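Local structure of chorismatase (Streptomyces hygroscopicus, 4BPS) at residues A[88-93]-A[101-106]; A[109-114]-A[152-157]; A[118-123]-A[163-168]. The protein hydrolyses chorismate to pyruvate and a dihydroxycyclohexadiene carboxylic acid (DCDC) in the biosynthesis of the immunosuppressants FK506 and FK520. All coordinates share one frame; numbering follows the deposited sequence.

Contact 1 of 3, residues A[88-93]-A[101-106]; sequences NGIAWA and GVVRTG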
loop_
_atom_site.group_PDB
_atom_site.type_symbol
_atom_site.label_atom_id
_atom_site.label_comp_id
_atom_site.label_asym_id
_atom_site.label_seq_id
_atom_site.Cartn_x
_atom_site.Cartn_y
_atom_site.Cartn_z
ATOM N N ASN A 88 -10.930 18.229 2.857
ATOM C CA ASN A 88 -11.521 17.183 3.688
ATOM C C ASN A 88 -10.476 16.331 4.401
ATOM O O ASN A 88 -10.661 15.119 4.545
ATOM C CB ASN A 88 -12.433 16.288 2.829
ATOM C CG ASN A 88 -13.653 17.021 2.331
ATOM O OD1 ASN A 88 -14.351 17.681 3.111
ATOM N ND2 ASN A 88 -13.923 16.918 1.037
ATOM N N GLY A 89 -9.386 16.965 4.850
ATOM C CA GLY A 89 -8.316 16.271 5.549
ATOM C C GLY A 89 -7.289 15.629 4.646
ATOM O O GLY A 89 -6.305 15.111 5.135
ATOM N N ILE A 90 -7.538 15.621 3.337
ATOM C CA ILE A 90 -6.627 14.988 2.389
ATOM C C ILE A 90 -5.651 16.035 1.882
ATOM O O ILE A 90 -6.077 17.021 1.250
ATOM C CB ILE A 90 -7.391 14.393 1.184
ATOM C CG1 ILE A 90 -8.523 13.445 1.617
ATOM C CG2 ILE A 90 -6.404 13.683 0.247
ATOM C CD1 ILE A 90 -9.516 13.123 0.486
ATOM N N ALA A 91 -4.356 15.824 2.126
ATOM C CA ALA A 91 -3.334 16.631 1.479
ATOM C C ALA A 91 -2.967 15.956 0.178
ATOM O O ALA A 91 -2.720 14.751 0.167
ATOM C CB ALA A 91 -2.118 16.803 2.374
ATOM N N TRP A 92 -2.925 16.720 -0.912
ATOM C CA TRP A 92 -2.689 16.153 -2.226
ATOM C C TRP A 92 -1.782 17.025 -3.070
ATOM O O TRP A 92 -1.675 18.237 -2.871
ATOM C CB TRP A 92 -4.029 15.914 -2.941
ATOM C CG TRP A 92 -4.922 17.128 -3.055
ATOM C CD1 TRP A 92 -5.909 17.511 -2.181
ATOM C CD2 TRP A 92 -4.889 18.134 -4.079
ATOM N NE1 TRP A 92 -6.495 18.675 -2.596
ATOM C CE2 TRP A 92 -5.900 19.066 -3.770
ATOM C CE3 TRP A 92 -4.116 18.322 -5.239
ATOM C CZ2 TRP A 92 -6.147 20.190 -4.554
ATOM C CZ3 TRP A 92 -4.385 19.444 -6.039
ATOM C CH2 TRP A 92 -5.382 20.363 -5.680
ATOM N N ALA A 93 -1.130 16.362 -4.020
ATOM C CA ALA A 93 -0.357 17.029 -5.065
ATOM C C ALA A 93 -0.654 16.310 -6.364
ATOM O O ALA A 93 -0.774 15.075 -6.377
ATOM C CB ALA A 93 1.144 16.959 -4.771
ATOM N N GLY A 101 -2.248 11.447 -2.687
ATOM C CA GLY A 101 -2.947 11.992 -1.531
ATOM C C GLY A 101 -2.693 11.199 -0.270
ATOM O O GLY A 101 -2.378 9.997 -0.303
ATOM N N VAL A 102 -2.864 11.879 0.863
ATOM C CA VAL A 102 -2.682 11.299 2.172
ATOM C C VAL A 102 -3.738 11.870 3.111
ATOM O O VAL A 102 -3.992 13.071 3.079
ATOM C CB VAL A 102 -1.280 11.783 2.712
ATOM C CG1 VAL A 102 -1.005 11.239 4.098
ATOM C CG2 VAL A 102 -0.132 11.477 1.740
ATOM N N VAL A 103 -4.335 11.020 3.945
ATOM C CA VAL A 103 -5.389 11.452 4.852
ATOM C C VAL A 103 -5.405 10.491 6.033
ATOM O O VAL A 103 -5.041 9.322 5.896
ATOM C CB VAL A 103 -6.758 11.468 4.129
ATOM C CG1 VAL A 103 -7.120 10.108 3.513
ATOM C CG2 VAL A 103 -7.873 11.971 5.033
ATOM N N ARG A 104 -5.797 10.953 7.215
ATOM C CA ARG A 104 -5.878 10.060 8.359
ATOM C C ARG A 104 -7.028 10.408 9.278
ATOM O O ARG A 104 -7.571 11.520 9.226
ATOM C CB ARG A 104 -4.524 10.022 9.093
ATOM C CG ARG A 104 -4.142 11.314 9.800
ATOM C CD ARG A 104 -2.676 11.355 10.208
ATOM N NE ARG A 104 -2.386 10.264 11.133
ATOM C CZ ARG A 104 -1.268 9.545 11.146
ATOM N NH1 ARG A 104 -0.233 9.851 10.360
ATOM N NH2 ARG A 104 -1.164 8.534 11.995
ATOM N N THR A 105 -7.386 9.442 10.127
ATOM C CA THR A 105 -8.405 9.623 11.138
ATOM C C THR A 105 -7.836 9.162 12.471
ATOM O O THR A 105 -7.038 8.242 12.526
ATOM C CB THR A 105 -9.690 8.894 10.751
ATOM O OG1 THR A 105 -10.722 9.240 11.678
ATOM C CG2 THR A 105 -9.513 7.366 10.750
ATOM N N GLY A 106 -8.205 9.847 13.545
ATOM C CA GLY A 106 -7.539 9.660 14.824
ATOM C C GLY A 106 -7.765 8.323 15.520
ATOM O O GLY A 106 -8.756 7.620 15.288
HETATM O O HOH W 1 -5.994 13.929 7.613
#

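Contact 2 of 3, residues A[109-114]-A[152-157]; sequences GRYADA and LEVYRD. With 3EB (3-(2-carboxyethyl)benzoic acid), chain B.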
loop_
_atom_site.group_PDB
_atom_site.type_symbol
_atom_site.label_atom_id
_atom_site.label_comp_id
_atom_site.label_asym_id
_atom_site.label_seq_id
_atom_site.Cartn_x
_atom_site.Cartn_y
_atom_site.Cartn_z
ATOM N N GLY A 109 -11.984 4.392 19.651
ATOM C CA GLY A 109 -12.585 3.128 20.029
ATOM C C GLY A 109 -13.340 2.448 18.896
ATOM O O GLY A 109 -13.679 1.282 19.012
ATOM N N ARG A 110 -13.581 3.162 17.797
ATOM C CA ARG A 110 -14.440 2.698 16.709
ATOM C C ARG A 110 -13.919 3.293 15.406
ATOM O O ARG A 110 -13.569 4.480 15.398
ATOM C CB ARG A 110 -15.913 3.185 16.931
ATOM C CG ARG A 110 -16.561 2.732 18.237
ATOM C CD ARG A 110 -18.054 3.084 18.299
ATOM N NE ARG A 110 -18.720 2.666 19.542
ATOM C CZ ARG A 110 -18.924 3.443 20.610
ATOM N NH1 ARG A 110 -19.543 2.953 21.674
ATOM N NH2 ARG A 110 -18.519 4.712 20.638
ATOM N N TYR A 111 -13.908 2.535 14.305
ATOM C CA TYR A 111 -13.333 3.042 13.062
ATOM C C TYR A 111 -14.206 2.915 11.838
ATOM O O TYR A 111 -13.908 3.595 10.844
ATOM C CB TYR A 111 -12.003 2.342 12.760
ATOM C CG TYR A 111 -10.900 2.675 13.713
ATOM C CD1 TYR A 111 -10.310 3.937 13.705
ATOM C CD2 TYR A 111 -10.443 1.735 14.628
ATOM C CE1 TYR A 111 -9.297 4.254 14.565
ATOM C CE2 TYR A 111 -9.406 2.048 15.504
ATOM C CZ TYR A 111 -8.836 3.320 15.457
ATOM O OH TYR A 111 -7.799 3.682 16.299
ATOM N N ALA A 112 -15.255 2.087 11.819
ATOM C CA ALA A 112 -15.964 1.880 10.550
ATOM C C ALA A 112 -16.541 3.170 9.974
ATOM O O ALA A 112 -16.376 3.452 8.788
ATOM C CB ALA A 112 -17.069 0.836 10.689
ATOM N N ASP A 113 -17.273 3.932 10.787
ATOM C CA ASP A 113 -17.906 5.135 10.270
ATOM C C ASP A 113 -16.850 6.138 9.781
ATOM O O ASP A 113 -16.989 6.748 8.718
ATOM C CB ASP A 113 -18.790 5.769 11.336
ATOM C CG ASP A 113 -19.943 4.869 11.746
ATOM O OD1 ASP A 113 -20.503 4.152 10.886
ATOM O OD2 ASP A 113 -20.315 4.885 12.929
ATOM N N ALA A 114 -15.780 6.301 10.539
ATOM C CA ALA A 114 -14.726 7.241 10.159
ATOM C C ALA A 114 -13.983 6.781 8.903
ATOM O O ALA A 114 -13.578 7.610 8.082
ATOM C CB ALA A 114 -13.749 7.400 11.306
ATOM N N LEU A 152 -15.176 -5.773 18.277
ATOM C CA LEU A 152 -14.794 -6.294 16.976
ATOM C C LEU A 152 -13.335 -5.996 16.682
ATOM O O LEU A 152 -12.862 -4.896 16.943
ATOM C CB LEU A 152 -15.676 -5.641 15.904
ATOM C CG LEU A 152 -15.480 -6.125 14.456
ATOM C CD1 LEU A 152 -15.856 -7.602 14.292
ATOM C CD2 LEU A 152 -16.268 -5.232 13.516
ATOM N N GLU A 153 -12.628 -6.953 16.085
ATOM C CA GLU A 153 -11.243 -6.712 15.677
ATOM C C GLU A 153 -11.146 -5.462 14.808
ATOM O O GLU A 153 -11.942 -5.290 13.867
ATOM C CB GLU A 153 -10.697 -7.926 14.911
ATOM C CG GLU A 153 -9.193 -7.863 14.708
ATOM C CD GLU A 153 -8.637 -8.953 13.794
ATOM O OE1 GLU A 153 -9.410 -9.538 13.001
ATOM O OE2 GLU A 153 -7.427 -9.235 13.907
ATOM N N VAL A 154 -10.140 -4.628 15.079
ATOM C CA VAL A 154 -9.968 -3.388 14.334
ATOM C C VAL A 154 -9.884 -3.639 12.819
ATOM O O VAL A 154 -10.484 -2.907 12.046
ATOM C CB VAL A 154 -8.793 -2.580 14.890
ATOM C CG1 VAL A 154 -8.371 -1.458 13.933
ATOM C CG2 VAL A 154 -9.189 -1.972 16.232
ATOM N N TYR A 155 -9.145 -4.658 12.369
ATOM C CA TYR A 155 -9.057 -4.864 10.916
ATOM C C TYR A 155 -10.447 -5.072 10.309
ATOM O O TYR A 155 -10.728 -4.593 9.212
ATOM C CB TYR A 155 -8.197 -6.083 10.594
ATOM C CG TYR A 155 -8.070 -6.329 9.102
ATOM C CD1 TYR A 155 -7.487 -5.385 8.252
ATOM C CD2 TYR A 155 -8.571 -7.484 8.524
ATOM C CE1 TYR A 155 -7.396 -5.601 6.901
ATOM C CE2 TYR A 155 -8.457 -7.729 7.177
ATOM C CZ TYR A 155 -7.879 -6.782 6.362
ATOM O OH TYR A 155 -7.792 -7.037 5.013
ATOM N N ARG A 156 -11.290 -5.823 11.009
ATOM C CA ARG A 156 -12.629 -6.122 10.512
ATOM C C ARG A 156 -13.492 -4.855 10.497
ATOM O O ARG A 156 -14.259 -4.626 9.551
ATOM C CB ARG A 156 -13.273 -7.224 11.332
ATOM C CG ARG A 156 -12.519 -8.530 11.220
ATOM C CD ARG A 156 -12.977 -9.543 12.268
ATOM N NE ARG A 156 -12.091 -10.711 12.269
ATOM C CZ ARG A 156 -12.350 -11.853 11.643
ATOM N NH1 ARG A 156 -13.502 -12.031 10.996
ATOM N NH2 ARG A 156 -11.470 -12.846 11.683
ATOM N N ASP A 157 -13.356 -4.028 11.526
ATOM C CA ASP A 157 -14.052 -2.739 11.628
ATOM C C ASP A 157 -13.632 -1.828 10.462
ATOM O O ASP A 157 -14.467 -1.228 9.767
ATOM C CB ASP A 157 -13.638 -2.170 12.991
ATOM C CG ASP A 157 -14.365 -0.901 13.419
ATOM O OD1 ASP A 157 -15.513 -0.632 12.998
ATOM O OD2 ASP A 157 -13.749 -0.211 14.256
HETATM C C 3EB B . -4.364 -10.921 2.390
HETATM O O 3EB B . -5.577 -10.884 2.618
HETATM C CA 3EB B . -3.349 -10.431 3.385
HETATM O OAB 3EB B . -6.953 -5.024 3.627
HETATM O OAD 3EB B . -5.927 -3.627 2.243
HETATM C CAE 3EB B . -3.013 -7.719 2.040
HETATM C CAF 3EB B . -3.099 -6.577 1.252
HETATM C CAG 3EB B . -3.875 -7.899 3.122
HETATM C CAH 3EB B . -4.035 -5.598 1.537
HETATM C CAL 3EB B . -6.000 -4.750 2.871
HETATM C CAM 3EB B . -4.825 -6.911 3.383
HETATM C CAN 3EB B . -4.928 -5.768 2.590
HETATM O OXT 3EB B . -3.881 -11.434 1.309
HETATM C C2 3EB B . -3.776 -9.103 4.045
#

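Contact 3 of 3, residues A[118-123]-A[163-168]; sequences LYTNVF and AQALDE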
loop_
_atom_site.group_PDB
_atom_site.type_symbol
_atom_site.label_atom_id
_atom_site.label_comp_id
_atom_site.label_asym_id
_atom_site.label_seq_id
_atom_site.Cartn_x
_atom_site.Cartn_y
_atom_site.Cartn_z
ATOM N N LEU A 118 -13.687 8.678 5.357
ATOM C CA LEU A 118 -12.383 8.926 4.781
ATOM C C LEU A 118 -12.350 8.426 3.340
ATOM O O LEU A 118 -11.960 9.165 2.430
ATOM C CB LEU A 118 -11.338 8.227 5.667
ATOM C CG LEU A 118 -9.887 8.372 5.237
ATOM C CD1 LEU A 118 -8.950 8.247 6.442
ATOM C CD2 LEU A 118 -9.532 7.327 4.180
ATOM N N TYR A 119 -12.781 7.187 3.112
ATOM C CA TYR A 119 -12.784 6.666 1.747
ATOM C C TYR A 119 -13.779 7.408 0.854
ATOM O O TYR A 119 -13.497 7.642 -0.310
ATOM C CB TYR A 119 -13.027 5.139 1.719
ATOM C CG TYR A 119 -11.723 4.370 1.680
ATOM C CD1 TYR A 119 -11.120 4.086 0.473
ATOM C CD2 TYR A 119 -11.079 3.983 2.845
ATOM C CE1 TYR A 119 -9.886 3.445 0.409
ATOM C CE2 TYR A 119 -9.844 3.351 2.790
ATOM C CZ TYR A 119 -9.257 3.069 1.568
ATOM O OH TYR A 119 -8.021 2.456 1.484
ATOM N N THR A 120 -14.932 7.798 1.401
ATOM C CA THR A 120 -15.850 8.643 0.629
ATOM C C THR A 120 -15.133 9.895 0.141
ATOM O O THR A 120 -15.271 10.305 -1.006
ATOM C CB THR A 120 -17.069 9.027 1.458
ATOM O OG1 THR A 120 -17.909 7.881 1.660
ATOM C CG2 THR A 120 -17.900 10.106 0.754
ATOM N N ASN A 121 -14.373 10.502 1.039
ATOM C CA ASN A 121 -13.676 11.731 0.700
ATOM C C ASN A 121 -12.586 11.478 -0.355
ATOM O O ASN A 121 -12.404 12.298 -1.261
ATOM C CB ASN A 121 -13.098 12.396 1.949
ATOM C CG ASN A 121 -14.187 12.974 2.834
ATOM O OD1 ASN A 121 -15.280 13.268 2.356
ATOM N ND2 ASN A 121 -13.917 13.093 4.117
ATOM N N VAL A 122 -11.896 10.341 -0.270
ATOM C CA VAL A 122 -10.923 9.968 -1.300
ATOM C C VAL A 122 -11.597 9.784 -2.667
ATOM O O VAL A 122 -11.146 10.354 -3.686
ATOM C CB VAL A 122 -10.144 8.712 -0.884
ATOM C CG1 VAL A 122 -9.306 8.163 -2.034
ATOM C CG2 VAL A 122 -9.256 8.994 0.332
ATOM N N PHE A 123 -12.672 8.999 -2.719
ATOM C CA PHE A 123 -13.367 8.788 -3.988
ATOM C C PHE A 123 -13.878 10.115 -4.530
ATOM O O PHE A 123 -13.778 10.389 -5.735
ATOM C CB PHE A 123 -14.525 7.806 -3.849
ATOM C CG PHE A 123 -14.119 6.390 -3.505
ATOM C CD1 PHE A 123 -13.140 5.702 -4.214
ATOM C CD2 PHE A 123 -14.766 5.722 -2.482
ATOM C CE1 PHE A 123 -12.815 4.392 -3.895
ATOM C CE2 PHE A 123 -14.425 4.417 -2.135
ATOM C CZ PHE A 123 -13.455 3.753 -2.847
ATOM N N ALA A 163 -15.667 -1.061 2.840
ATOM C CA ALA A 163 -16.708 -1.657 2.017
ATOM C C ALA A 163 -17.907 -0.713 1.920
ATOM O O ALA A 163 -18.509 -0.575 0.843
ATOM C CB ALA A 163 -17.118 -3.023 2.572
ATOM N N GLN A 164 -18.285 -0.098 3.036
ATOM C CA GLN A 164 -19.410 0.839 3.037
ATOM C C GLN A 164 -19.151 2.015 2.101
ATOM O O GLN A 164 -20.065 2.452 1.383
ATOM C CB GLN A 164 -19.706 1.325 4.459
ATOM C CG GLN A 164 -20.923 2.230 4.565
ATOM C CD GLN A 164 -21.133 2.702 5.976
ATOM O OE1 GLN A 164 -21.139 1.888 6.901
ATOM N NE2 GLN A 164 -21.311 4.015 6.161
ATOM N N ALA A 165 -17.924 2.531 2.098
ATOM C CA ALA A 165 -17.592 3.645 1.215
ATOM C C ALA A 165 -17.732 3.248 -0.260
ATOM O O ALA A 165 -18.156 4.070 -1.069
ATOM C CB ALA A 165 -16.206 4.176 1.481
ATOM N N LEU A 166 -17.363 2.018 -0.621
ATOM C CA LEU A 166 -17.538 1.639 -2.016
ATOM C C LEU A 166 -19.017 1.694 -2.386
ATOM O O LEU A 166 -19.381 2.184 -3.456
ATOM C CB LEU A 166 -16.974 0.250 -2.336
ATOM C CG LEU A 166 -15.484 0.165 -2.707
ATOM C CD1 LEU A 166 -14.554 0.327 -1.519
ATOM C CD2 LEU A 166 -15.204 -1.168 -3.401
ATOM N N ASP A 167 -19.883 1.202 -1.510
ATOM C CA ASP A 167 -21.313 1.292 -1.803
ATOM C C ASP A 167 -21.805 2.735 -1.874
ATOM O O ASP A 167 -22.630 3.072 -2.716
ATOM C CB ASP A 167 -22.111 0.550 -0.736
ATOM C CG ASP A 167 -21.869 -0.938 -0.763
ATOM O OD1 ASP A 167 -21.428 -1.457 -1.816
ATOM O OD2 ASP A 167 -22.114 -1.590 0.276
ATOM N N GLU A 168 -21.327 3.579 -0.969
ATOM C CA GLU A 168 -21.701 4.992 -0.959
ATOM C C GLU A 168 -21.277 5.726 -2.220
ATOM O O GLU A 168 -21.869 6.736 -2.577
ATOM C CB GLU A 168 -21.088 5.660 0.275
ATOM C CG GLU A 168 -21.842 5.299 1.520
ATOM C CD GLU A 168 -21.109 5.594 2.825
ATOM O OE1 GLU A 168 -19.886 5.885 2.807
ATOM O OE2 GLU A 168 -21.793 5.563 3.877
HETATM O O HOH W 2 -18.197 6.926 -0.986
#

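Contact 1 of 3, residues A[88-93]-A[101-106]
Residues 90-93 and 101-105 run antiparallel as the two arms of a beta hairpin, their axes 4.6 Å apart at 173°. Ala91 and Val102 form a hydrogen-bonded pair, Ala91 N to Val102 O at 2.9 Å and Val102 N to Ala91 O at 3.0 Å; Trp92 faces Gly101 in the next, non-hydrogen-bonded pair. Beyond Ile90 the ladder gives way to water: one molecule donates to Gly89 O (2.8 Å) and accepts from Arg104 N (3.0 Å).

On the side turned to helix 112-129, Ile90 CG1 lies 3.7 Å from Val103 CB, the two branched chains crossing at a slant. With its CG2 anti to the backbone N, Val103 brings that methyl to 3.5 Å from Gly89 O. Ala91 and Val102 occupy the other face and pack on Val51 and Pro58. Glycines fit where a side chain would not: Gly101 leaves room for Ile90 CG2, and Gly89, with a positive phi of 85°, could hardly carry a CB beside the preceding carbonyl. The Trp92 ring turns away from strand 101-105, and its NE1 is hydrogen-bonded to Asp87 OD2.

The hairpin is therefore held by backbone hydrogen bonds between its strands, by Ile90 and Val103 on one face and the smaller Ala91 with Val102 on the other, with water completing the frayed end.

Contact 2 of 3, residues A[109-114]-A[152-157]
Asp157 OD2 is gripped twice: it accepts the backbone N-H of Tyr111, with Tyr111 N to Asp157 OD2 at 2.8 Å, and the amide ND2 of Asn148. The Tyr111 N-H arrives on the syn side, 30° out of the carboxylate plane. The other oxygen, OD1, takes a weak, bent bond from Ala112 N at 3.0 Å. Tyr111 is the N-cap residue of helix 112-129, so one carboxylate reaches two successive N-H groups where that helix starts. Its charge probably gains from the positive end of the helix dipole. With CG anti to the backbone N (chi1 -173°), the short aspartate chain stretches straight out of its own helix to this spot. Ala112 CB lies 3.1 Å from Asp157 OD1, a tight contact, and alanine puts nothing bulkier than a methyl beside the carboxylate. Were Asp157 replaced by an alanine, the N-H groups of Tyr111 and Ala112 and the amide of Asn148 would probably lose their shared acceptor.

The Tyr111 ring stands beside the carboxylate, their planes 52° apart. The Val154 methyls pack obliquely on the ring at CD2 and CE2, with Tyr111 CD2 to Val154 CG1 at 3.9 Å, while the tyrosine hydroxyl bonds to Ser108 N. At the start of helix 154-169, Arg156 NE forms a salt bridge with OE1 of the N-cap residue Glu153. Tyr155, an established substrate-binding residue, points to the active-site pocket, where its OH donates to OAB of the bound 3-(2-carboxyethyl)benzoic acid at 2.6 Å in the plane of the ring.

The contact thus ties the beginning of helix 112-129, just after strand 98-105, to the first turn of helix 154-169, with Asn148 of the preceding loop joining the same carboxylate.

Contact 3 of 3, residues A[118-123]-A[163-168]
Ala165 CB faces the base of the Tyr119 side chain rather than its hydroxyl end: the methyl is 3.3 Å from Tyr119 CB, a tight fit that calls for a small residue. Here the axes of the helical segments 118-123 and 163-168 approach to 8.6 Å, crossing at -41°. The Tyr119 ring leads away from this point toward the sheet, and its OH is bonded to Asn139, a residue of the ligand pocket.

One turn on, Phe123 reaches across. Its CG lies anti to the carbonyl carbon (chi1 -66°), which carries the ring over to the second helix, where the rim atom CZ meets Leu166 CD1 at 3.8 Å. That methyl lies at the edge of the ring, near its plane, and the two side chains cross at a slant. Ring atom CE2 also comes to 4.0 Å from Ala165 CB.

At the outer side of the interface the chemistry turns polar. Thr120 OG1 bonds to Ala116 O in its own helix, and a water donates both to Thr120 OG1 (2.8 Å) and to Ala165 O (2.9 Å), bridging the helices. Glu168 crosses Thr120 at about a right angle, with Thr120 OG1 3.0 Å from Glu168 OE1. Glu168 OE2 is held within its own helix by Gln164 NE2, one turn back, which lies above the carboxylate plane and donates at 2.8 Å with a fairly straight 162°.

An aromatic and aliphatic interior with an alanine at the closest approach lets the helices pack tightly, while the water and the intrahelical Gln164-Glu168 pair satisfy polar groups along the more accessible margin.

In the fold
The three contacts follow the N-terminal, YjgF-like part of the chain from sheet to helices. Contact 1 builds the hairpin whose second strand leads into helix 112-129; that helix supplies one side of contacts 2 and 3, whose centres lie about 15 Å apart, with helix 154-169 as shared partner. Contacts 1 and 2 touch at Gly106 O and Tyr111 CE1 (3.5 Å). Val103 CG1 rests 3.7 Å from Leu118 CG, so helix 112-129 packs on the hairpin strand as well as against helix 154-169. The ligand is nearest contact 2, through Tyr155; the Tyr119 side chain of contact 3 is about 6 Å from it, that of Val103 about 14 Å. Substrate-binding Arg162 lies on helix 154-169 between contacts 2 and 3.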